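Local coordinates for protein inorganic pyrophosphatase (PDB 3TR4) that probably catalyses the magnesium-dependent hydrolysis of inorganic pyrophosphate to two phosphate ions, working as a homohexamer, at residues G58-T63 with K165-S170; L108-V113 with R117-I122. All blocks are in the same frame, centred on the assembly; numbering follows the deposited sequence.

Contact 1 of 2, residues G58-T63 with K165-S170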
loop_
_atom_site.group_PDB
_atom_site.type_symbol
_atom_site.label_atom_id
_atom_site.label_comp_id
_atom_site.label_asym_id
_atom_site.label_seq_id
_atom_site.Cartn_x
_atom_site.Cartn_y
_atom_site.Cartn_z
ATOM N N GLY B 58 -14.664 -4.253 -15.518
ATOM C CA GLY B 58 -14.051 -4.632 -16.776
ATOM C C GLY B 58 -15.064 -4.748 -17.893
ATOM O O GLY B 58 -16.144 -4.169 -17.825
ATOM N N PHE B 59 -14.715 -5.511 -18.921
ATOM C CA PHE B 59 -15.587 -5.694 -20.067
ATOM C C PHE B 59 -15.457 -7.108 -20.612
ATOM O O PHE B 59 -14.480 -7.807 -20.328
ATOM C CB PHE B 59 -15.237 -4.684 -21.162
ATOM C CG PHE B 59 -13.877 -4.898 -21.771
ATOM C CD1 PHE B 59 -12.750 -4.326 -21.202
ATOM C CD2 PHE B 59 -13.725 -5.676 -22.906
ATOM C CE1 PHE B 59 -11.498 -4.525 -21.758
ATOM C CE2 PHE B 59 -12.479 -5.877 -23.466
ATOM C CZ PHE B 59 -11.365 -5.302 -22.893
ATOM N N VAL B 60 -16.451 -7.527 -21.389
ATOM C CA VAL B 60 -16.404 -8.807 -22.084
ATOM C C VAL B 60 -15.863 -8.588 -23.490
ATOM O O VAL B 60 -16.465 -7.856 -24.272
ATOM C CB VAL B 60 -17.809 -9.440 -22.203
ATOM C CG1 VAL B 60 -17.719 -10.854 -22.778
ATOM C CG2 VAL B 60 -18.500 -9.452 -20.856
ATOM N N PRO B 61 -14.729 -9.226 -23.822
ATOM C CA PRO B 61 -14.156 -9.090 -25.164
ATOM C C PRO B 61 -15.093 -9.701 -26.197
ATOM O O PRO B 61 -15.855 -10.601 -25.851
ATOM C CB PRO B 61 -12.867 -9.918 -25.088
ATOM C CG PRO B 61 -12.663 -10.242 -23.655
ATOM C CD PRO B 61 -14.001 -10.209 -23.007
ATOM N N SER B 62 -15.029 -9.228 -27.439
ATOM C CA SER B 62 -15.879 -9.748 -28.509
ATOM C C SER B 62 -17.366 -9.517 -28.243
ATOM O O SER B 62 -18.205 -10.347 -28.586
ATOM C CB SER B 62 -15.606 -11.231 -28.758
ATOM O OG SER B 62 -14.337 -11.408 -29.358
ATOM N N THR B 63 -17.679 -8.383 -27.627
ATOM C CA THR B 63 -19.062 -7.965 -27.441
ATOM C C THR B 63 -19.186 -6.489 -27.773
ATOM O O THR B 63 -18.190 -5.765 -27.793
ATOM C CB THR B 63 -19.544 -8.184 -25.995
ATOM O OG1 THR B 63 -18.854 -7.287 -25.113
ATOM C CG2 THR B 63 -19.298 -9.616 -25.565
ATOM N N LYS B 165 -29.879 -12.070 -21.439
ATOM C CA LYS B 165 -30.425 -11.414 -22.622
ATOM C C LYS B 165 -29.458 -10.371 -23.165
ATOM O O LYS B 165 -29.093 -10.406 -24.339
ATOM C CB LYS B 165 -31.768 -10.756 -22.306
ATOM C CG LYS B 165 -32.918 -11.732 -22.146
ATOM C CD LYS B 165 -34.220 -10.990 -21.889
ATOM C CE LYS B 165 -34.481 -9.951 -22.968
ATOM N NZ LYS B 165 -35.730 -9.183 -22.712
ATOM N N GLU B 166 -29.045 -9.448 -22.301
ATOM C CA GLU B 166 -28.143 -8.374 -22.689
ATOM C C GLU B 166 -26.810 -8.926 -23.180
ATOM O O GLU B 166 -26.240 -8.429 -24.154
ATOM C CB GLU B 166 -27.918 -7.418 -21.516
ATOM C CG GLU B 166 -26.989 -6.259 -21.836
ATOM C CD GLU B 166 -27.584 -5.301 -22.852
ATOM O OE1 GLU B 166 -28.827 -5.183 -22.897
ATOM O OE2 GLU B 166 -26.809 -4.673 -23.607
ATOM N N PHE B 167 -26.322 -9.955 -22.496
ATOM C CA PHE B 167 -25.067 -10.608 -22.853
ATOM C C PHE B 167 -25.139 -11.171 -24.271
ATOM O O PHE B 167 -24.272 -10.904 -25.104
ATOM C CB PHE B 167 -24.756 -11.716 -21.838
ATOM C CG PHE B 167 -23.566 -12.567 -22.194
ATOM C CD1 PHE B 167 -22.277 -12.125 -21.945
ATOM C CD2 PHE B 167 -23.741 -13.824 -22.751
ATOM C CE1 PHE B 167 -21.181 -12.914 -22.265
ATOM C CE2 PHE B 167 -22.652 -14.618 -23.072
ATOM C CZ PHE B 167 -21.370 -14.161 -22.829
ATOM N N GLU B 168 -26.190 -11.933 -24.550
ATOM C CA GLU B 168 -26.342 -12.561 -25.857
ATOM C C GLU B 168 -26.560 -11.546 -26.978
ATOM O O GLU B 168 -26.051 -11.722 -28.088
ATOM C CB GLU B 168 -27.465 -13.598 -25.827
ATOM C CG GLU B 168 -27.114 -14.833 -25.014
ATOM C CD GLU B 168 -28.280 -15.785 -24.857
ATOM O OE1 GLU B 168 -29.440 -15.333 -24.963
ATOM O OE2 GLU B 168 -28.035 -16.989 -24.627
ATOM N N ALA B 169 -27.305 -10.485 -26.689
ATOM C CA ALA B 169 -27.546 -9.439 -27.680
ATOM C C ALA B 169 -26.269 -8.670 -28.019
ATOM O O ALA B 169 -26.027 -8.329 -29.176
ATOM C CB ALA B 169 -28.633 -8.484 -27.201
ATOM N N SER B 170 -25.452 -8.396 -27.007
ATOM C CA SER B 170 -24.205 -7.670 -27.224
ATOM C C SER B 170 -23.223 -8.512 -28.035
ATOM O O SER B 170 -22.344 -7.979 -28.711
ATOM C CB SER B 170 -23.579 -7.249 -25.894
ATOM O OG SER B 170 -23.041 -8.367 -25.207
#

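Contact 2 of 2, residues L108-V113 with R117-I122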
loop_
_atom_site.group_PDB
_atom_site.type_symbol
_atom_site.label_atom_id
_atom_site.label_comp_id
_atom_site.label_asym_id
_atom_site.label_seq_id
_atom_site.Cartn_x
_atom_site.Cartn_y
_atom_site.Cartn_z
ATOM N N LEU B 108 -23.448 -7.811 -13.315
ATOM C CA LEU B 108 -22.775 -8.126 -12.061
ATOM C C LEU B 108 -22.394 -9.602 -12.060
ATOM O O LEU B 108 -23.229 -10.465 -12.340
ATOM C CB LEU B 108 -23.681 -7.814 -10.866
ATOM C CG LEU B 108 -23.041 -8.007 -9.487
ATOM C CD1 LEU B 108 -21.907 -7.015 -9.282
ATOM C CD2 LEU B 108 -24.074 -7.875 -8.380
ATOM N N ALA B 109 -21.135 -9.893 -11.748
ATOM C CA ALA B 109 -20.641 -11.265 -11.810
ATOM C C ALA B 109 -19.731 -11.630 -10.642
ATOM O O ALA B 109 -19.287 -10.762 -9.887
ATOM C CB ALA B 109 -19.921 -11.504 -13.135
ATOM N N VAL B 110 -19.469 -12.930 -10.508
ATOM C CA VAL B 110 -18.509 -13.466 -9.548
ATOM C C VAL B 110 -17.634 -14.474 -10.288
ATOM O O VAL B 110 -18.002 -14.930 -11.368
ATOM C CB VAL B 110 -19.210 -14.169 -8.367
ATOM C CG1 VAL B 110 -19.835 -13.145 -7.423
ATOM C CG2 VAL B 110 -20.258 -15.143 -8.878
ATOM N N PRO B 111 -16.469 -14.832 -9.719
ATOM C CA PRO B 111 -15.625 -15.797 -10.434
ATOM C C PRO B 111 -16.336 -17.140 -10.554
ATOM O O PRO B 111 -17.208 -17.438 -9.732
ATOM C CB PRO B 111 -14.399 -15.934 -9.522
ATOM C CG PRO B 111 -14.405 -14.700 -8.668
ATOM C CD PRO B 111 -15.856 -14.392 -8.454
ATOM N N VAL B 112 -15.989 -17.934 -11.564
ATOM C CA VAL B 112 -16.523 -19.289 -11.655
ATOM C C VAL B 112 -16.130 -20.051 -10.393
ATOM O O VAL B 112 -15.155 -19.701 -9.728
ATOM C CB VAL B 112 -16.020 -20.041 -12.907
ATOM C CG1 VAL B 112 -16.558 -19.382 -14.179
ATOM C CG2 VAL B 112 -14.502 -20.102 -12.927
ATOM N N VAL B 113 -16.893 -21.084 -10.054
ATOM C CA VAL B 113 -16.657 -21.826 -8.815
ATOM C C VAL B 113 -15.228 -22.362 -8.715
ATOM O O VAL B 113 -14.600 -22.285 -7.659
ATOM C CB VAL B 113 -17.658 -22.984 -8.649
ATOM C CG1 VAL B 113 -17.315 -23.805 -7.419
ATOM C CG2 VAL B 113 -19.082 -22.439 -8.562
ATOM N N ARG B 117 -14.032 -20.949 -4.718
ATOM C CA ARG B 117 -14.893 -21.847 -3.951
ATOM C C ARG B 117 -15.763 -21.099 -2.953
ATOM O O ARG B 117 -16.922 -21.453 -2.740
ATOM C CB ARG B 117 -14.047 -22.874 -3.197
ATOM C CG ARG B 117 -13.716 -24.109 -3.992
ATOM C CD ARG B 117 -14.956 -24.947 -4.235
ATOM N NE ARG B 117 -14.622 -26.155 -4.976
ATOM C CZ ARG B 117 -14.287 -27.308 -4.410
ATOM N NH1 ARG B 117 -14.253 -27.422 -3.089
ATOM N NH2 ARG B 117 -13.993 -28.353 -5.168
ATOM N N ALA B 118 -15.193 -20.069 -2.337
ATOM C CA ALA B 118 -15.859 -19.349 -1.259
ATOM C C ALA B 118 -17.185 -18.717 -1.673
ATOM O O ALA B 118 -18.015 -18.401 -0.822
ATOM C CB ALA B 118 -14.928 -18.290 -0.675
ATOM N N TYR B 119 -17.386 -18.537 -2.975
ATOM C CA TYR B 119 -18.594 -17.884 -3.471
ATOM C C TYR B 119 -19.567 -18.869 -4.106
ATOM O O TYR B 119 -20.535 -18.464 -4.744
ATOM C CB TYR B 119 -18.244 -16.804 -4.494
ATOM C CG TYR B 119 -17.599 -15.560 -3.925
ATOM C CD1 TYR B 119 -17.354 -15.425 -2.564
ATOM C CD2 TYR B 119 -17.245 -14.510 -4.759
ATOM C CE1 TYR B 119 -16.765 -14.274 -2.058
ATOM C CE2 TYR B 119 -16.660 -13.364 -4.266
ATOM C CZ TYR B 119 -16.419 -13.248 -2.919
ATOM O OH TYR B 119 -15.835 -12.097 -2.441
ATOM N N GLU B 120 -19.305 -20.159 -3.930
ATOM C CA GLU B 120 -20.124 -21.193 -4.548
ATOM C C GLU B 120 -21.605 -21.045 -4.217
ATOM O O GLU B 120 -22.463 -21.319 -5.058
ATOM C CB GLU B 120 -19.640 -22.583 -4.138
ATOM C CG GLU B 120 -20.402 -23.712 -4.802
ATOM C CD GLU B 120 -19.767 -25.064 -4.554
ATOM O OE1 GLU B 120 -19.011 -25.195 -3.568
ATOM O OE2 GLU B 120 -20.022 -25.992 -5.349
ATOM N N ALA B 121 -21.903 -20.608 -2.997
ATOM C CA ALA B 121 -23.287 -20.473 -2.558
ATOM C C ALA B 121 -23.967 -19.236 -3.142
ATOM O O ALA B 121 -25.193 -19.125 -3.112
ATOM C CB ALA B 121 -23.364 -20.458 -1.035
ATOM N N ILE B 122 -23.175 -18.307 -3.673
ATOM C CA ILE B 122 -23.728 -17.100 -4.283
ATOM C C ILE B 122 -24.208 -17.390 -5.703
ATOM O O ILE B 122 -23.399 -17.612 -6.603
ATOM C CB ILE B 122 -22.695 -15.955 -4.331
ATOM C CG1 ILE B 122 -22.070 -15.730 -2.953
ATOM C CG2 ILE B 122 -23.345 -14.677 -4.836
ATOM C CD1 ILE B 122 -23.077 -15.420 -1.874
#

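Contact 1 of 2, residues G58-T63 with K165-S170
Thr63 and Ser170 make the closest approach between the loop that follows strand 56-59 and helix 160-175, with their CA atoms 5.2 Å apart. The packing here brings methine, methyl and methylene carbons together with a hydroxyl. Ser170 OG lies 3.6 Å from Thr63 CB and also touches Thr63 CG2, while the backbone adds a CA-H...O contact from Thr63 CA to Ser170 O at 3.5 Å. That contact is bent, 126° at the hydrogen, and can add only a little to the attraction.

One turn back along the helix the contact becomes apolar. Val60 CG1 meets Phe167 CE1 at 4.1 Å, the two side chains crossing at about a right angle. CG of Phe167 stands opposite the backbone N (chi1 173°), which carries the ring out from the helix until its CE1 corner reaches the valine methyl. Phe17 of strand 16-23 touches both Val60 and Phe167 and joins them in one apolar cluster.

No hydrogen bond crosses between 58-63 and 165-170; each hydroxyl turns back to its own segment. Thr63 OG1 donates to Val60 O over 2.6 Å and is also bonded to Leu71 N, so the loop is tied both to itself and to the chain just before strand 72-75. Ser170 OG, set between its backbone N and carbonyl carbon (chi1 72°), donates to Phe167 O at 2.8 Å, and from there it and CB also lie against Thr63 CB. A backbone bond between Ser170 and Leu64 continues the join just beyond Thr63.

Here the C-terminal helix of a family I soluble pyrophosphatase packs against loop 60-63 at the beta-barrel core, with the Thr63 side chain about 10 Å from the bound manganese ion.

Contact 2 of 2, residues L108-V113 with R117-I122
Tyr119 brings CD2 of its ring against the end of strand 106-111, where it meets both Pro111 CD at 3.9 Å and Val110 CG1 at 4.0 Å. The tyrosine CG lies opposite its own carbonyl carbon (chi1 -72°), a setting that brings the ring back toward the strand; both neighbours approach it obliquely. On Val110 the touching methyl is CG1, backed by CB. On the proline it is the CD methylene, next to the ring nitrogen, that does the work.

Farther along, Val113 CG1 receives two long side chains. Held trans to the backbone N at chi1 175°, it touches Glu120 CD at 4.0 Å and Arg117 CD at 4.1 Å. The glutamate runs out almost fully extended and offers its CG to both valine methyls, whereas the arginine bends at chi2 (-69°) and passes its aliphatic part by CG1. The arginine thus meets the valine through its aliphatic chain, the glutamate through CG and also its carboxylate group.

The backbones come close as well, but Val113 O and Arg117 N, 3.3 Å apart, have too poor an angle for a hydrogen bond. The segment 117-122 is instead shaped by its own bonds, Glu120 N to Arg117 O and, closing a type I turn, Ile122 N to Tyr119 O at 2.9 Å. Arg90 of strand 86-99 adds a polar link, weak on the 108-113 side: it bonds to Ile122 O and, weakly, to the carbonyls of Tyr119 and Pro111.

Pro111 and Arg117 also pack on Phe46 and Pro148 of a second subunit. With no hydrogen bond directly between 108-113 and 117-122, their cohesion rests on van der Waals packing, apolar at Tyr119 and, at Val113, made with an arginine's aliphatic chain and a glutamate's CG and carboxylate.

In the fold
Both contacts draw on the same mixed sheet, at places whose centres lie 19 Å apart; their nearest atoms are about 8 Å from one another and do not touch. Strand 72-75 connects them, pairing antiparallel with 56-59 of contact 1 and parallel with 106-111 of contact 2. In sequence both segments of contact 2, 108-113 and 117-122, fall between the two segments of contact 1, 58-63 and 165-170. The long-range contact brings the C-terminal helix to the core within one subunit, whereas the local one folds the loop that leaves strand 106-111 back on its end, where neighbouring subunits of the hexamer pack.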